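Local coordinates for malonyl CoA-acyl carrier protein transacylase (Bartonella henselae, PDB 3QAT), which probably catalyses transfer of the malonyl group from malonyl-CoA to the phosphopantetheine thiol of acyl carrier protein, supplying the extender unit for fatty acid biosynthesis, at residues L43-S48 and L119-G124; F36-D41 and F111-T116. All blocks are in the same frame, centred on the assembly; numbering follows the deposited sequence.

Interaction 1 (L43-S48 and L119-G124); sequences LSEKLS and LLRIRG
The turn joining helix 30-43 to helix 47-53 meets the side of helix 113-129, with the backbones closest at L43 and R121, whose CA atoms lie 7.7 Å apart. This turn belongs to the helical part of the acyltransferase fold, and it opens with a Schellman motif: S44 takes up positive phi and ends the helix, so that the chain swings round through E45 and the inverse gamma turn centred on K46. R121 carries the whole contact from helix 113-129. Its chain bends twice, at chi2 and chi3 (both 55°), and this brings the guanidinium across to E45. There, in one of the two deposited conformers of E45, NH1 and NH2 converge end-on upon OE1 in a salt bridge. In this conformer E45 OE1 lies in the guanidinium plane, 3.0 Å from R121 NH2, which it meets with its syn lone pair, whereas NH1 approaches from above the carboxylate plane; the two planes are 71° apart. The third nitrogen, NE, donates to A63 O, so the group is held at NE as well as at its NH1/NH2 end, which probably restricts its rotation. L43 crosses the same arginine at a slant. Its CD2 touches R121 CB at 3.6 Å, while CD1 rests over one guanidinium face near the rim. L47 adds a looser touch, CD1 to R121 NH2, at the edge of the group. A water completes the junction, accepting from R121 NH1 at 2.9 Å and donating to L43 O at 3.0 Å.

Interaction 2 (F36-D41 and F111-T116); sequences FEEVDD and FSLTDT
E38 lays its extended chain over L113 and ends at the hydroxyl of T114, pairing an apolar contact with a polar one. CG stands anti to the backbone N (chi1 -179°), which carries the carboxylate straight out from helix 30-43 to the first turn of helix 113-129. There T114 OG1 donates to the anti lone pair of E38 OE2, at 2.7 Å, and the two side chains cross at about a right angle. The other oxygen, E38 OE1, lies against the L113 methyl CD2 at 3.6 Å. The second branch of the leucine turns to V39, whose CG2 meets L113 CD1 at 3.9 Å. Two waters extend the polar side of the contact: one accepts from T114 N at 3.0 Å and lies close to E38 OE2, at a distance short for a hydrogen bond, and the other donates to both D41 OD2 and T114 OG1. The helix start is secured within its own segment, since S112 is the N-cap and its OG accepts from D115 N at 3.0 Å. S112 O takes both the backbone N and the hydroxyl of T116. This is helix-to-helix packing with a hydrated edge: L113 and T116 also lean on M70 of helix 62-82, T116 reaches helix 100-107, and V39 continues to L47 of helix 47-53.

Overall arrangement
Interactions 1 and 2 lie 9 Å apart between centres, and both attach the hairpin of helices 30-43 and 47-53 to helix 113-129: interaction 2 at that helix's first turn, interaction 1 farther along. D40 ties them together. Its OD2 probably accepts from S48 OG at 2.6 Å, and its carbonyl O probably accepts from E45 N at 3.1 Å, so the turn bearing the R121 salt bridge is fastened to the helix that bears E38. Two residues after R121, R123 leaves the helix on another side and hydrogen-bonds S98 OG within a GxSxG sequence, consistent with the nucleophile elbow of this family; helix 113-129 thus also supplies R123 to the probable active-site serine, though neither contact touches it.

Interaction 1 (L43-S48 and L119-G124)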
loop_
_atom_site.group_PDB
_atom_site.type_symbol
_atom_site.label_atom_id
_atom_site.label_comp_id
_atom_site.label_asym_id
_atom_site.label_seq_id
_atom_site.Cartn_x
_atom_site.Cartn_y
_atom_site.Cartn_z
ATOM N N LEU A 43 -1.063 -4.879 -19.394
ATOM C CA LEU A 43 0.373 -5.186 -19.245
ATOM C C LEU A 43 0.953 -6.077 -20.352
ATOM O O LEU A 43 2.166 -6.375 -20.339
ATOM C CB LEU A 43 0.617 -5.870 -17.885
ATOM C CG LEU A 43 0.199 -5.009 -16.691
ATOM C CD1 LEU A 43 0.438 -5.770 -15.361
ATOM C CD2 LEU A 43 0.901 -3.631 -16.709
ATOM N N SER A 44 0.088 -6.519 -21.272
ATOM C CA SER A 44 0.462 -7.431 -22.360
ATOM C C SER A 44 1.121 -8.691 -21.817
ATOM O O SER A 44 2.140 -9.157 -22.349
ATOM C CB SER A 44 1.418 -6.743 -23.352
ATOM O OG SER A 44 0.794 -5.622 -23.964
ATOM N N GLU A 45 0.540 -9.257 -20.757
ATOM C CA GLU A 45 1.173 -10.358 -20.022
ATOM C C GLU A 45 0.109 -11.138 -19.282
ATOM O O GLU A 45 -0.815 -10.521 -18.759
ATOM C CB GLU A 45 2.111 -9.759 -18.944
ATOM C CG GLU A 45 3.082 -10.754 -18.336
ATOM C CD GLU A 45 3.702 -10.253 -17.040
ATOM O OE1 GLU A 45 3.274 -9.212 -16.490
ATOM O OE2 GLU A 45 4.628 -10.926 -16.570
ATOM N N LYS A 46 0.270 -12.459 -19.177
ATOM C CA LYS A 46 -0.606 -13.255 -18.318
ATOM C C LYS A 46 -0.140 -13.163 -16.846
ATOM O O LYS A 46 0.246 -14.160 -16.214
ATOM C CB LYS A 46 -0.661 -14.717 -18.772
ATOM C CG LYS A 46 -1.441 -14.941 -20.060
ATOM C CD LYS A 46 -2.951 -14.807 -19.800
ATOM C CE LYS A 46 -3.795 -15.236 -21.009
ATOM N NZ LYS A 46 -5.266 -15.265 -20.668
ATOM N N LEU A 47 -0.204 -11.955 -16.291
ATOM C CA LEU A 47 0.123 -11.753 -14.885
ATOM C C LEU A 47 -0.769 -12.611 -14.002
ATOM O O LEU A 47 -0.308 -13.136 -12.971
ATOM C CB LEU A 47 -0.035 -10.263 -14.529
ATOM C CG LEU A 47 0.194 -9.927 -13.050
ATOM C CD1 LEU A 47 1.642 -10.253 -12.560
ATOM C CD2 LEU A 47 -0.187 -8.452 -12.757
ATOM N N SER A 48 -2.034 -12.764 -14.407
ATOM C CA SER A 48 -2.971 -13.552 -13.619
ATOM C C SER A 48 -2.485 -14.989 -13.360
ATOM O O SER A 48 -2.795 -15.565 -12.321
ATOM C CB SER A 48 -4.363 -13.557 -14.285
ATOM O OG SER A 48 -4.271 -14.168 -15.579
ATOM N N LEU A 119 0.722 2.106 -14.488
ATOM C CA LEU A 119 1.470 2.947 -13.545
ATOM C C LEU A 119 2.170 2.077 -12.511
ATOM O O LEU A 119 3.314 2.357 -12.165
ATOM C CB LEU A 119 0.561 3.965 -12.824
ATOM C CG LEU A 119 0.075 5.160 -13.651
ATOM C CD1 LEU A 119 -1.086 5.806 -12.898
ATOM C CD2 LEU A 119 1.213 6.168 -13.874
ATOM N N LEU A 120 1.485 1.031 -12.021
ATOM C CA LEU A 120 2.076 0.167 -10.984
ATOM C C LEU A 120 3.182 -0.733 -11.511
ATOM O O LEU A 120 4.155 -0.998 -10.815
ATOM C CB LEU A 120 1.000 -0.639 -10.238
ATOM C CG LEU A 120 0.140 0.268 -9.347
ATOM C CD1 LEU A 120 -0.997 -0.574 -8.821
ATOM C CD2 LEU A 120 0.981 0.856 -8.198
ATOM N N ARG A 121 3.069 -1.143 -12.773
ATOM C CA ARG A 121 4.159 -1.859 -13.414
ATOM C C ARG A 121 5.400 -0.944 -13.591
ATOM O O ARG A 121 6.518 -1.345 -13.296
ATOM C CB ARG A 121 3.662 -2.479 -14.731
ATOM C CG ARG A 121 4.738 -3.053 -15.649
ATOM C CD ARG A 121 5.647 -4.092 -14.995
ATOM N NE ARG A 121 4.940 -5.228 -14.371
ATOM C CZ ARG A 121 4.482 -6.295 -15.032
ATOM N NH1 ARG A 121 4.512 -6.363 -16.365
ATOM N NH2 ARG A 121 3.951 -7.299 -14.333
ATOM N N ILE A 122 5.162 0.300 -14.010
ATOM C CA ILE A 122 6.257 1.291 -14.123
ATOM C C ILE A 122 6.878 1.507 -12.740
ATOM O O ILE A 122 8.121 1.559 -12.598
ATOM C CB ILE A 122 5.719 2.614 -14.731
ATOM C CG1 ILE A 122 5.467 2.398 -16.227
ATOM C CG2 ILE A 122 6.731 3.766 -14.493
ATOM C CD1 ILE A 122 4.562 3.502 -16.841
ATOM N N ARG A 123 6.027 1.597 -11.718
ATOM C CA ARG A 123 6.507 1.871 -10.372
ATOM C C ARG A 123 7.378 0.711 -9.861
ATOM O O ARG A 123 8.488 0.922 -9.357
ATOM C CB ARG A 123 5.296 2.081 -9.450
ATOM C CG ARG A 123 5.636 2.703 -8.097
ATOM C CD ARG A 123 4.336 3.114 -7.391
ATOM N NE ARG A 123 4.544 3.719 -6.053
ATOM C CZ ARG A 123 4.616 3.015 -4.912
ATOM N NH1 ARG A 123 4.572 1.666 -4.917
ATOM N NH2 ARG A 123 4.769 3.648 -3.744
ATOM N N GLY A 124 6.876 -0.513 -10.029
ATOM C CA GLY A 124 7.601 -1.715 -9.577
ATOM C C GLY A 124 8.909 -1.879 -10.341
ATOM O O GLY A 124 9.944 -2.135 -9.744
HETATM O O HOH W 1 4.232 -4.743 -18.810
#

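Interaction 2 (F36-D41 and F111-T116)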
loop_
_atom_site.group_PDB
_atom_site.type_symbol
_atom_site.label_atom_id
_atom_site.label_comp_id
_atom_site.label_asym_id
_atom_site.label_seq_id
_atom_site.Cartn_x
_atom_site.Cartn_y
_atom_site.Cartn_z
ATOM N N PHE A 36 -9.197 -8.874 -13.758
ATOM C CA PHE A 36 -7.939 -9.589 -14.064
ATOM C C PHE A 36 -7.658 -9.673 -15.547
ATOM O O PHE A 36 -6.514 -9.525 -15.969
ATOM C CB PHE A 36 -7.886 -10.976 -13.414
ATOM C CG PHE A 36 -7.798 -10.924 -11.913
ATOM C CD1 PHE A 36 -6.558 -10.876 -11.271
ATOM C CD2 PHE A 36 -8.950 -10.903 -11.125
ATOM C CE1 PHE A 36 -6.493 -10.813 -9.870
ATOM C CE2 PHE A 36 -8.879 -10.854 -9.729
ATOM C CZ PHE A 36 -7.653 -10.796 -9.102
ATOM N N GLU A 37 -8.701 -9.909 -16.348
ATOM C CA GLU A 37 -8.527 -9.915 -17.788
ATOM C C GLU A 37 -7.991 -8.587 -18.310
ATOM O O GLU A 37 -7.105 -8.569 -19.169
ATOM C CB GLU A 37 -9.862 -10.228 -18.463
ATOM C CG GLU A 37 -10.318 -11.668 -18.253
ATOM C CD GLU A 37 -11.724 -11.879 -18.755
ATOM O OE1 GLU A 37 -12.317 -10.907 -19.260
ATOM O OE2 GLU A 37 -12.225 -13.017 -18.669
ATOM N N GLU A 38 -8.530 -7.470 -17.790
ATOM C CA GLU A 38 -8.121 -6.160 -18.266
ATOM C C GLU A 38 -6.693 -5.845 -17.812
ATOM O O GLU A 38 -5.912 -5.281 -18.585
ATOM C CB GLU A 38 -9.090 -5.050 -17.825
ATOM C CG GLU A 38 -8.628 -3.704 -18.371
ATOM C CD GLU A 38 -9.640 -2.578 -18.229
ATOM O OE1 GLU A 38 -10.726 -2.798 -17.655
ATOM O OE2 GLU A 38 -9.307 -1.468 -18.678
ATOM N N VAL A 39 -6.383 -6.176 -16.559
ATOM C CA VAL A 39 -5.000 -5.986 -16.105
ATOM C C VAL A 39 -3.975 -6.753 -16.966
ATOM O O VAL A 39 -2.945 -6.185 -17.376
ATOM C CB VAL A 39 -4.873 -6.276 -14.602
ATOM C CG1 VAL A 39 -3.392 -6.322 -14.197
ATOM C CG2 VAL A 39 -5.632 -5.191 -13.831
ATOM N N ASP A 40 -4.255 -8.023 -17.268
ATOM C CA ASP A 40 -3.390 -8.803 -18.176
ATOM C C ASP A 40 -3.244 -8.080 -19.525
ATOM O O ASP A 40 -2.148 -7.969 -20.073
ATOM C CB ASP A 40 -3.997 -10.188 -18.419
ATOM C CG ASP A 40 -3.704 -11.178 -17.297
ATOM O OD1 ASP A 40 -2.971 -10.852 -16.334
ATOM O OD2 ASP A 40 -4.256 -12.297 -17.388
ATOM N N ASP A 41 -4.367 -7.618 -20.081
ATOM C CA ASP A 41 -4.318 -6.912 -21.370
ATOM C C ASP A 41 -3.468 -5.652 -21.286
ATOM O O ASP A 41 -2.627 -5.396 -22.154
ATOM C CB ASP A 41 -5.732 -6.554 -21.848
ATOM C CG ASP A 41 -5.716 -5.841 -23.178
ATOM O OD1 ASP A 41 -5.574 -6.522 -24.205
ATOM O OD2 ASP A 41 -5.822 -4.613 -23.187
ATOM N N PHE A 111 -7.880 7.383 -11.753
ATOM C CA PHE A 111 -7.258 6.743 -12.908
ATOM C C PHE A 111 -8.119 5.576 -13.389
ATOM O O PHE A 111 -8.819 4.921 -12.599
ATOM C CB PHE A 111 -5.911 6.099 -12.546
ATOM C CG PHE A 111 -4.929 7.002 -11.857
ATOM C CD1 PHE A 111 -4.477 8.179 -12.465
ATOM C CD2 PHE A 111 -4.430 6.640 -10.600
ATOM C CE1 PHE A 111 -3.530 8.997 -11.833
ATOM C CE2 PHE A 111 -3.482 7.442 -9.950
ATOM C CZ PHE A 111 -3.029 8.624 -10.577
ATOM N N SER A 112 -8.042 5.289 -14.686
ATOM C CA SER A 112 -8.683 4.087 -15.227
ATOM C C SER A 112 -7.958 2.843 -14.721
ATOM O O SER A 112 -6.795 2.912 -14.313
ATOM C CB SER A 112 -8.670 4.054 -16.758
ATOM O OG SER A 112 -7.344 3.856 -17.295
ATOM N N LEU A 113 -8.632 1.708 -14.818
ATOM C CA LEU A 113 -7.989 0.443 -14.438
ATOM C C LEU A 113 -6.760 0.118 -15.297
ATOM O O LEU A 113 -5.715 -0.286 -14.777
ATOM C CB LEU A 113 -9.007 -0.700 -14.503
ATOM C CG LEU A 113 -8.432 -2.094 -14.141
ATOM C CD1 LEU A 113 -7.913 -2.182 -12.690
ATOM C CD2 LEU A 113 -9.492 -3.144 -14.339
ATOM N N THR A 114 -6.871 0.309 -16.606
ATOM C CA THR A 114 -5.731 0.056 -17.473
ATOM C C THR A 114 -4.529 0.957 -17.116
ATOM O O THR A 114 -3.374 0.493 -17.039
ATOM C CB THR A 114 -6.157 0.191 -18.964
ATOM O OG1 THR A 114 -6.750 -1.052 -19.385
ATOM C CG2 THR A 114 -4.956 0.513 -19.881
ATOM N N ASP A 115 -4.791 2.248 -16.869
ATOM C CA ASP A 115 -3.712 3.156 -16.501
ATOM C C ASP A 115 -3.114 2.827 -15.147
ATOM O O ASP A 115 -1.913 2.939 -14.965
ATOM C CB ASP A 115 -4.181 4.620 -16.574
ATOM C CG ASP A 115 -4.379 5.089 -18.011
ATOM O OD1 ASP A 115 -3.893 4.419 -18.975
ATOM O OD2 ASP A 115 -5.003 6.164 -18.189
ATOM N N THR A 116 -3.959 2.431 -14.189
ATOM C CA THR A 116 -3.447 2.086 -12.860
ATOM C C THR A 116 -2.540 0.865 -12.939
ATOM O O THR A 116 -1.466 0.834 -12.314
ATOM C CB THR A 116 -4.604 1.818 -11.897
ATOM O OG1 THR A 116 -5.467 2.975 -11.870
ATOM C CG2 THR A 116 -4.053 1.607 -10.473
HETATM O O HOH W 2 -9.389 0.984 -18.041
HETATM O O HOH W 3 -6.265 -2.229 -21.888
#